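Local coordinates for extracellular solute-binding protein, family 1 (Bifidobacterium longum subsp. infantis ATCC 15697, PDB 3OMB) that probably binds a solute, likely a carbohydrate, outside the cell for delivery to an ABC-type importer, and holds a magnesium ion, at residues D175-Q180 / K196-N201; S225-L230 / K269-L274; Y324-V329 / I442-V447. All blocks are in the same frame, centred on the assembly; numbering follows the deposited sequence.

In the fold
Following the chain from the N terminus, the three contacts close in series, neither nested nor crossing. Contact 1 closes first, over 15 intervening residues that are mostly helix, bringing the end of helix 171-177 to the magnesium-binding loop that follows helix 185-197. Contact 2 spans 38 residues and joins the loop region after strand 209-211 to helix 262-276. Contact 3 makes the longest closure, 112 residues, setting strand 324-326 and its continuation against helix 436-452. Contacts 2 and 3 touch through L229 CD2 and V329 CG2, 4.0 Å apart, whereas contact 1 stays separate, its nearest atoms about 8 Å from contact 2 and about 7 Å from contact 3.

Contact 1: D175-Q180 / K196-N201; sequences DKLGLQ and KTQDPN. With MG (magnesium ion), chain B.
L177 has the most surface buried here, and its two methyls divide the work. CD1 lies 3.9 Å from P200 CB, while CD2 meets the side chain of Q198, 3.9 Å from its CB and 3.8 Å from its OE1. With chi1 at -60° the leucine places CG opposite its own carbonyl carbon and directs the fork into the bend between Q198 and P200. Helix 171-177 ends in a Schellman motif: G178 has positive phi and two bonds return into the last turn, one of them from G178 N to D175 O at 2.9 Å. On the other side, helix 185-197 has just ended, so L177 packs where two helix ends approach each other, and it also touches A194 and F195 of that second helix. P200 lies in a metal loop whose alternate-residue ligands D199, N201, N203, Q205 and D207 recall an EF-hand loop, as probably in AlgQ-like relatives, though the sixth ligand, E208, follows D207 directly. D199 OD1 binds the magnesium ion at 2.1 Å, N201 OD1 joins it, and Q205 contributes its backbone O. D199 OD2 accepts a bond from G204 N, holding the carboxylate in place. P200 thus lies between two metal ligands, its ring against L177 and W173. K176 covers its carbonyl: the aliphatic chain extends alongside P200 O, with CD 3.1 Å and CE 3.3 Å from that oxygen.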
loop_
_atom_site.group_PDB
_atom_site.type_symbol
_atom_site.label_atom_id
_atom_site.label_comp_id
_atom_site.label_asym_id
_atom_site.label_seq_id
_atom_site.Cartn_x
_atom_site.Cartn_y
_atom_site.Cartn_z
ATOM N N ASP A 175 -6.357 19.628 23.769
ATOM C CA ASP A 175 -7.332 19.971 24.826
ATOM C C ASP A 175 -6.661 20.545 26.062
ATOM O O ASP A 175 -6.994 21.639 26.493
ATOM C CB ASP A 175 -8.206 18.761 25.188
ATOM C CG ASP A 175 -9.257 18.469 24.124
ATOM O OD1 ASP A 175 -9.375 19.290 23.182
ATOM O OD2 ASP A 175 -9.966 17.438 24.209
ATOM N N LYS A 176 -5.695 19.815 26.605
ATOM C CA LYS A 176 -4.912 20.269 27.752
ATOM C C LYS A 176 -4.326 21.682 27.577
ATOM O O LYS A 176 -4.284 22.448 28.521
ATOM C CB LYS A 176 -3.780 19.281 28.044
ATOM C CG LYS A 176 -3.061 19.535 29.378
ATOM C CD LYS A 176 -2.195 18.334 29.797
ATOM C CE LYS A 176 -1.241 18.683 30.965
ATOM N NZ LYS A 176 -1.962 18.623 32.267
ATOM N N LEU A 177 -3.874 22.007 26.373
ATOM C CA LEU A 177 -3.218 23.280 26.133
ATOM C C LEU A 177 -4.210 24.327 25.644
ATOM O O LEU A 177 -3.833 25.448 25.430
ATOM C CB LEU A 177 -2.050 23.125 25.145
ATOM C CG LEU A 177 -0.922 22.167 25.582
ATOM C CD1 LEU A 177 0.189 22.155 24.525
ATOM C CD2 LEU A 177 -0.352 22.480 27.004
ATOM N N GLY A 178 -5.476 23.950 25.471
ATOM C CA GLY A 178 -6.493 24.886 24.994
ATOM C C GLY A 178 -6.312 25.319 23.544
ATOM O O GLY A 178 -6.512 26.487 23.215
ATOM N N LEU A 179 -5.952 24.371 22.677
ATOM C CA LEU A 179 -5.638 24.658 21.265
ATOM C C LEU A 179 -6.566 23.880 20.364
ATOM O O LEU A 179 -7.133 22.872 20.783
ATOM C CB LEU A 179 -4.204 24.214 20.926
ATOM C CG LEU A 179 -3.011 24.773 21.703
ATOM C CD1 LEU A 179 -1.779 23.950 21.336
ATOM C CD2 LEU A 179 -2.800 26.269 21.414
ATOM N N GLN A 180 -6.751 24.361 19.135
ATOM C CA GLN A 180 -7.570 23.661 18.141
ATOM C C GLN A 180 -6.689 22.892 17.159
ATOM O O GLN A 180 -5.496 23.162 17.040
ATOM C CB GLN A 180 -8.483 24.645 17.386
ATOM C CG GLN A 180 -9.764 25.030 18.147
ATOM C CD GLN A 180 -10.308 26.411 17.787
ATOM O OE1 GLN A 180 -10.858 27.121 18.641
ATOM N NE2 GLN A 180 -10.159 26.800 16.528
ATOM N N LYS A 196 6.201 21.480 22.117
ATOM C CA LYS A 196 7.622 21.505 22.447
ATOM C C LYS A 196 7.875 22.065 23.846
ATOM O O LYS A 196 8.618 21.440 24.621
ATOM C CB LYS A 196 8.377 22.327 21.378
ATOM C CG LYS A 196 9.868 22.586 21.607
ATOM C CD LYS A 196 10.673 21.365 21.254
ATOM C CE LYS A 196 12.198 21.611 21.389
ATOM N NZ LYS A 196 12.881 20.348 21.024
ATOM N N THR A 197 7.215 23.176 24.179
ATOM C CA THR A 197 7.592 24.007 25.327
ATOM C C THR A 197 6.633 24.004 26.531
ATOM O O THR A 197 6.995 24.464 27.616
ATOM C CB THR A 197 7.795 25.474 24.898
ATOM O OG1 THR A 197 8.189 26.245 26.032
ATOM C CG2 THR A 197 6.502 26.054 24.375
ATOM N N GLN A 198 5.417 23.504 26.344
ATOM C CA GLN A 198 4.404 23.581 27.411
ATOM C C GLN A 198 4.121 22.261 28.128
ATOM O O GLN A 198 3.102 22.116 28.801
ATOM C CB GLN A 198 3.131 24.226 26.865
ATOM C CG GLN A 198 3.300 25.738 26.539
ATOM C CD GLN A 198 2.070 26.310 25.844
ATOM O OE1 GLN A 198 0.942 25.881 26.097
ATOM N NE2 GLN A 198 2.286 27.265 24.937
ATOM N N ASP A 199 5.038 21.305 27.992
ATOM C CA ASP A 199 4.932 20.034 28.703
ATOM C C ASP A 199 3.516 19.379 28.723
ATOM O O ASP A 199 2.987 19.077 29.805
ATOM C CB ASP A 199 5.478 20.197 30.145
ATOM C CG ASP A 199 5.593 18.863 30.874
ATOM O OD1 ASP A 199 5.975 17.828 30.249
ATOM O OD2 ASP A 199 5.293 18.853 32.072
ATOM N N PRO A 200 2.909 19.127 27.541
ATOM C CA PRO A 200 1.521 18.634 27.568
ATOM C C PRO A 200 1.322 17.238 28.138
ATOM O O PRO A 200 0.195 16.918 28.523
ATOM C CB PRO A 200 1.080 18.683 26.077
ATOM C CG PRO A 200 2.339 18.628 25.297
ATOM C CD PRO A 200 3.364 19.395 26.165
ATOM N N ASN A 201 2.378 16.414 28.224
ATOM C CA ASN A 201 2.251 15.120 28.924
ATOM C C ASN A 201 2.436 15.237 30.459
ATOM O O ASN A 201 2.403 14.240 31.191
ATOM C CB ASN A 201 3.107 14.006 28.277
ATOM C CG ASN A 201 4.615 14.151 28.546
ATOM O OD1 ASN A 201 5.053 14.896 29.431
ATOM N ND2 ASN A 201 5.408 13.424 27.778
HETATM MG MG MG B . 6.920 16.290 29.136
#

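Contact 2: S225-L230 / K269-L274; sequences SPMLLL and KYYHKL
Y271 reaches from helix 262-276 to the 3-10 segment of residues 226-230, its hydroxyl meeting P226 O. That segment is opened by an ST turn, in which S225 OG accepts from M227 N at 3.1 Å. The polar part of the contact is a single hydrogen bond: Y271 OH donates to P226 O at 2.5 Å, with a C=O...donor angle of 119° and the donor tilted 17° from the carbonyl plane. The same oxygen accepts from L229 N, so two donors share this buried carbonyl and the tyrosine bonds to the 3-10 backbone itself. Apolar contacts flank the ring. P226 CB lies 3.7 Å from Y271 CZ, and L229 CD1 approaches the same CZ to 3.5 Å, so proline and leucine both meet the phenol end of the ring. L229 CD1 also sits at the edge of the neighbouring Y270 ring, 3.7 Å from its CD2, so this one methyl touches both tyrosines. Beyond the pair, Y270 stacks on W185 and bonds through OH to W185 O, while F309 of strand 305-310 touches both L229 and Y271. Selenomethionine M227 starts out pointing away from the helix, but bends at chi2 and chi3 turn its end back, and CE stops 3.7 Å from Y271 CE2.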
loop_
_atom_site.group_PDB
_atom_site.type_symbol
_atom_site.label_atom_id
_atom_site.label_comp_id
_atom_site.label_asym_id
_atom_site.label_seq_id
_atom_site.Cartn_x
_atom_site.Cartn_y
_atom_site.Cartn_z
ATOM N N SER A 225 5.179 8.606 4.354
ATOM C CA SER A 225 6.251 9.525 3.985
ATOM C C SER A 225 5.969 10.930 4.483
ATOM O O SER A 225 4.800 11.374 4.465
ATOM C CB SER A 225 6.410 9.571 2.464
ATOM O OG SER A 225 7.395 10.524 2.084
ATOM N N PRO A 226 7.030 11.645 4.924
ATOM C CA PRO A 226 6.860 13.067 5.233
ATOM C C PRO A 226 6.324 13.878 4.049
ATOM O O PRO A 226 5.674 14.913 4.264
ATOM C CB PRO A 226 8.279 13.543 5.622
ATOM C CG PRO A 226 9.215 12.443 5.223
ATOM C CD PRO A 226 8.406 11.173 5.210
HETATM N N MSE A 227 6.569 13.400 2.824
HETATM C CA MSE A 227 6.024 14.014 1.600
HETATM C C MSE A 227 4.491 13.961 1.462
HETATM O O MSE A 227 3.926 14.485 0.491
HETATM C CB MSE A 227 6.694 13.401 0.368
HETATM C CG MSE A 227 8.214 13.321 0.508
HETATM SE SE MSE A 227 9.057 15.008 0.966
HETATM C CE MSE A 227 9.298 14.974 2.878
ATOM N N LEU A 228 3.810 13.350 2.425
ATOM C CA LEU A 228 2.354 13.453 2.478
ATOM C C LEU A 228 1.897 14.903 2.657
ATOM O O LEU A 228 0.725 15.237 2.391
ATOM C CB LEU A 228 1.769 12.592 3.602
ATOM C CG LEU A 228 1.650 11.104 3.297
ATOM C CD1 LEU A 228 1.381 10.332 4.582
ATOM C CD2 LEU A 228 0.522 10.876 2.264
ATOM N N LEU A 229 2.808 15.767 3.094
ATOM C CA LEU A 229 2.500 17.193 3.174
ATOM C C LEU A 229 2.332 17.838 1.812
ATOM O O LEU A 229 1.861 18.989 1.730
ATOM C CB LEU A 229 3.556 17.958 3.978
ATOM C CG LEU A 229 3.386 18.076 5.489
ATOM C CD1 LEU A 229 4.307 19.198 5.981
ATOM C CD2 LEU A 229 1.957 18.325 5.918
ATOM N N LEU A 230 2.683 17.107 0.746
ATOM C CA LEU A 230 2.380 17.585 -0.611
ATOM C C LEU A 230 0.873 17.809 -0.839
ATOM O O LEU A 230 0.479 18.697 -1.606
ATOM C CB LEU A 230 2.922 16.649 -1.685
ATOM C CG LEU A 230 4.407 16.661 -1.989
ATOM C CD1 LEU A 230 4.766 15.333 -2.672
ATOM C CD2 LEU A 230 4.758 17.855 -2.840
ATOM N N LYS A 269 11.229 23.306 2.478
ATOM C CA LYS A 269 11.526 24.497 3.265
ATOM C C LYS A 269 10.719 24.498 4.573
ATOM O O LYS A 269 11.244 24.879 5.627
ATOM C CB LYS A 269 11.259 25.758 2.451
ATOM C CG LYS A 269 12.306 25.986 1.359
ATOM C CD LYS A 269 11.925 27.111 0.402
ATOM C CE LYS A 269 11.860 28.472 1.066
ATOM N NZ LYS A 269 13.198 28.890 1.512
ATOM N N TYR A 270 9.454 24.067 4.505
ATOM C CA TYR A 270 8.610 24.048 5.693
ATOM C C TYR A 270 9.167 23.052 6.713
ATOM O O TYR A 270 9.293 23.382 7.910
ATOM C CB TYR A 270 7.150 23.763 5.347
ATOM C CG TYR A 270 6.225 23.711 6.544
ATOM C CD1 TYR A 270 5.959 24.859 7.312
ATOM C CD2 TYR A 270 5.629 22.512 6.923
ATOM C CE1 TYR A 270 5.098 24.811 8.428
ATOM C CE2 TYR A 270 4.783 22.445 8.027
ATOM C CZ TYR A 270 4.523 23.597 8.774
ATOM O OH TYR A 270 3.662 23.519 9.847
ATOM N N TYR A 271 9.532 21.854 6.246
ATOM C CA TYR A 271 10.191 20.906 7.116
ATOM C C TYR A 271 11.494 21.455 7.690
ATOM O O TYR A 271 11.794 21.207 8.870
ATOM C CB TYR A 271 10.422 19.565 6.420
ATOM C CG TYR A 271 9.207 18.644 6.442
ATOM C CD1 TYR A 271 8.586 18.290 7.657
ATOM C CD2 TYR A 271 8.663 18.139 5.249
ATOM C CE1 TYR A 271 7.481 17.422 7.688
ATOM C CE2 TYR A 271 7.568 17.271 5.258
ATOM C CZ TYR A 271 6.977 16.918 6.487
ATOM O OH TYR A 271 5.884 16.072 6.520
ATOM N N HIS A 272 12.272 22.185 6.889
ATOM C CA HIS A 272 13.524 22.735 7.409
ATOM C C HIS A 272 13.261 23.733 8.516
ATOM O O HIS A 272 13.943 23.736 9.526
ATOM C CB HIS A 272 14.448 23.352 6.349
ATOM C CG HIS A 272 15.703 23.923 6.942
ATOM N ND1 HIS A 272 16.621 23.151 7.630
ATOM C CD2 HIS A 272 16.149 25.201 7.026
ATOM C CE1 HIS A 272 17.594 23.925 8.081
ATOM N NE2 HIS A 272 17.333 25.171 7.724
ATOM N N LYS A 273 12.246 24.565 8.337
ATOM C CA LYS A 273 11.846 25.480 9.392
ATOM C C LYS A 273 11.492 24.704 10.674
ATOM O O LYS A 273 11.961 25.057 11.753
ATOM C CB LYS A 273 10.670 26.335 8.920
ATOM C CG LYS A 273 10.112 27.263 10.002
ATOM C CD LYS A 273 8.827 28.003 9.541
ATOM C CE LYS A 273 9.025 28.685 8.205
ATOM N NZ LYS A 273 10.171 29.671 8.196
ATOM N N LEU A 274 10.690 23.641 10.549
ATOM C CA LEU A 274 10.314 22.830 11.719
ATOM C C LEU A 274 11.505 22.124 12.382
ATOM O O LEU A 274 11.631 22.147 13.613
ATOM C CB LEU A 274 9.227 21.805 11.405
ATOM C CG LEU A 274 7.878 22.240 10.824
ATOM C CD1 LEU A 274 6.996 21.016 10.608
ATOM C CD2 LEU A 274 7.171 23.310 11.673
#

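Contact 3: Y324-V329 / I442-V447; sequences YIAMPV and IEVNKV
A326 and V444 bring strand 324-326 and helix 436-452 close, with CA atoms 5.6 Å apart, and one helical turn later the CA atoms of P328 and V447 stand 6.3 Å apart. Such short spacing fits the small side chain on the strand: A326 CB points at the helix and meets V444 CB at 3.8 Å. V447 has the most surface buried, and both its methyls lie against A326 O. CG1, anti to the backbone N (chi1 175°), is 3.6 Å from that oxygen and equally near P328 CD, whose ring meets the valine at about a right angle. CG2 also reaches A326 CB, at 4.1 Å. With V447 cut back to alanine, P328 CD and A326 O would probably lose their methyl cover, leaving a gap between strand and helix. Strand 324-326 is the outermost strand of its mixed sheet, beside strand 166-170: I325 bonds I169 through the backbone, and the following M327 bonds M167. Helix 436-452 therefore packs at the sheet margin, where V444 also touches H166 of that neighbouring strand and P313 of helix 313-317.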
loop_
_atom_site.group_PDB
_atom_site.type_symbol
_atom_site.label_atom_id
_atom_site.label_comp_id
_atom_site.label_asym_id
_atom_site.label_seq_id
_atom_site.Cartn_x
_atom_site.Cartn_y
_atom_site.Cartn_z
ATOM N N TYR A 324 -5.376 10.130 20.819
ATOM C CA TYR A 324 -5.055 10.484 19.431
ATOM C C TYR A 324 -6.258 10.416 18.508
ATOM O O TYR A 324 -7.106 9.546 18.689
ATOM C CB TYR A 324 -3.949 9.548 18.893
ATOM C CG TYR A 324 -2.616 9.811 19.538
ATOM C CD1 TYR A 324 -2.265 9.186 20.741
ATOM C CD2 TYR A 324 -1.711 10.720 18.957
ATOM C CE1 TYR A 324 -1.026 9.458 21.361
ATOM C CE2 TYR A 324 -0.496 10.999 19.551
ATOM C CZ TYR A 324 -0.148 10.366 20.745
ATOM O OH TYR A 324 1.069 10.635 21.315
ATOM N N ILE A 325 -6.306 11.316 17.517
ATOM C CA ILE A 325 -7.304 11.266 16.437
ATOM C C ILE A 325 -6.618 11.478 15.096
ATOM O O ILE A 325 -5.492 11.980 15.044
ATOM C CB ILE A 325 -8.430 12.349 16.586
ATOM C CG1 ILE A 325 -7.866 13.784 16.437
ATOM C CG2 ILE A 325 -9.247 12.146 17.900
ATOM C CD1 ILE A 325 -8.963 14.910 16.510
ATOM N N ALA A 326 -7.295 11.124 14.007
ATOM C CA ALA A 326 -6.847 11.555 12.684
ATOM C C ALA A 326 -7.339 12.978 12.439
ATOM O O ALA A 326 -8.429 13.317 12.871
ATOM C CB ALA A 326 -7.347 10.590 11.594
HETATM N N MSE A 327 -6.539 13.803 11.764
HETATM C CA MSE A 327 -6.921 15.186 11.419
HETATM C C MSE A 327 -6.815 15.402 9.903
HETATM O O MSE A 327 -5.952 14.808 9.261
HETATM C CB MSE A 327 -6.011 16.206 12.119
HETATM C CG MSE A 327 -4.519 15.992 11.812
HETATM SE SE MSE A 327 -3.358 17.332 12.598
HETATM C CE MSE A 327 -3.757 18.815 11.422
ATOM N N PRO A 328 -7.670 16.272 9.337
ATOM C CA PRO A 328 -7.500 16.650 7.951
ATOM C C PRO A 328 -6.157 17.351 7.784
ATOM O O PRO A 328 -5.694 18.018 8.726
ATOM C CB PRO A 328 -8.638 17.651 7.717
ATOM C CG PRO A 328 -9.654 17.355 8.823
ATOM C CD PRO A 328 -8.851 16.908 9.969
ATOM N N VAL A 329 -5.526 17.220 6.620
ATOM C CA VAL A 329 -4.234 17.886 6.454
ATOM C C VAL A 329 -4.375 19.439 6.432
ATOM O O VAL A 329 -5.296 19.945 5.817
ATOM C CB VAL A 329 -3.478 17.368 5.220
ATOM C CG1 VAL A 329 -4.009 17.981 3.921
ATOM C CG2 VAL A 329 -1.975 17.614 5.383
ATOM N N ILE A 442 -11.773 2.354 8.809
ATOM C CA ILE A 442 -13.067 2.986 8.545
ATOM C C ILE A 442 -13.217 4.289 9.349
ATOM O O ILE A 442 -13.559 5.325 8.788
ATOM C CB ILE A 442 -14.264 2.003 8.808
ATOM C CG1 ILE A 442 -14.335 0.910 7.721
ATOM C CG2 ILE A 442 -15.610 2.755 8.945
ATOM C CD1 ILE A 442 -14.988 1.361 6.381
ATOM N N GLU A 443 -12.945 4.240 10.649
ATOM C CA GLU A 443 -13.083 5.429 11.478
ATOM C C GLU A 443 -12.159 6.612 11.074
ATOM O O GLU A 443 -12.627 7.765 10.960
ATOM C CB GLU A 443 -12.916 5.059 12.945
ATOM C CG GLU A 443 -13.427 6.129 13.902
ATOM C CD GLU A 443 -14.910 5.952 14.298
ATOM O OE1 GLU A 443 -15.755 5.509 13.455
ATOM O OE2 GLU A 443 -15.223 6.267 15.478
ATOM N N VAL A 444 -10.860 6.345 10.865
ATOM C CA VAL A 444 -9.941 7.410 10.418
ATOM C C VAL A 444 -10.252 7.898 8.995
ATOM O O VAL A 444 -10.052 9.081 8.676
ATOM C CB VAL A 444 -8.411 7.045 10.553
ATOM C CG1 VAL A 444 -8.037 6.777 12.028
ATOM C CG2 VAL A 444 -8.048 5.877 9.688
ATOM N N ASN A 445 -10.772 7.012 8.143
ATOM C CA ASN A 445 -11.040 7.438 6.769
ATOM C C ASN A 445 -12.195 8.417 6.640
ATOM O O ASN A 445 -12.222 9.222 5.706
ATOM C CB ASN A 445 -11.129 6.268 5.794
ATOM C CG ASN A 445 -9.753 5.796 5.352
ATOM O OD1 ASN A 445 -8.784 6.567 5.349
ATOM N ND2 ASN A 445 -9.655 4.536 4.975
ATOM N N LYS A 446 -13.105 8.388 7.608
ATOM C CA LYS A 446 -14.189 9.381 7.707
ATOM C C LYS A 446 -13.638 10.793 7.753
ATOM O O LYS A 446 -14.214 11.703 7.183
ATOM C CB LYS A 446 -15.032 9.150 8.957
ATOM C CG LYS A 446 -16.031 8.016 8.767
ATOM C CD LYS A 446 -16.787 7.739 10.037
ATOM C CE LYS A 446 -17.279 6.292 10.076
ATOM N NZ LYS A 446 -18.395 6.023 9.132
ATOM N N VAL A 447 -12.504 10.962 8.426
ATOM C CA VAL A 447 -11.911 12.259 8.571
ATOM C C VAL A 447 -11.480 12.859 7.228
ATOM O O VAL A 447 -11.477 14.080 7.084
ATOM C CB VAL A 447 -10.741 12.211 9.558
ATOM C CG1 VAL A 447 -10.027 13.541 9.620
ATOM C CG2 VAL A 447 -11.244 11.773 10.967
#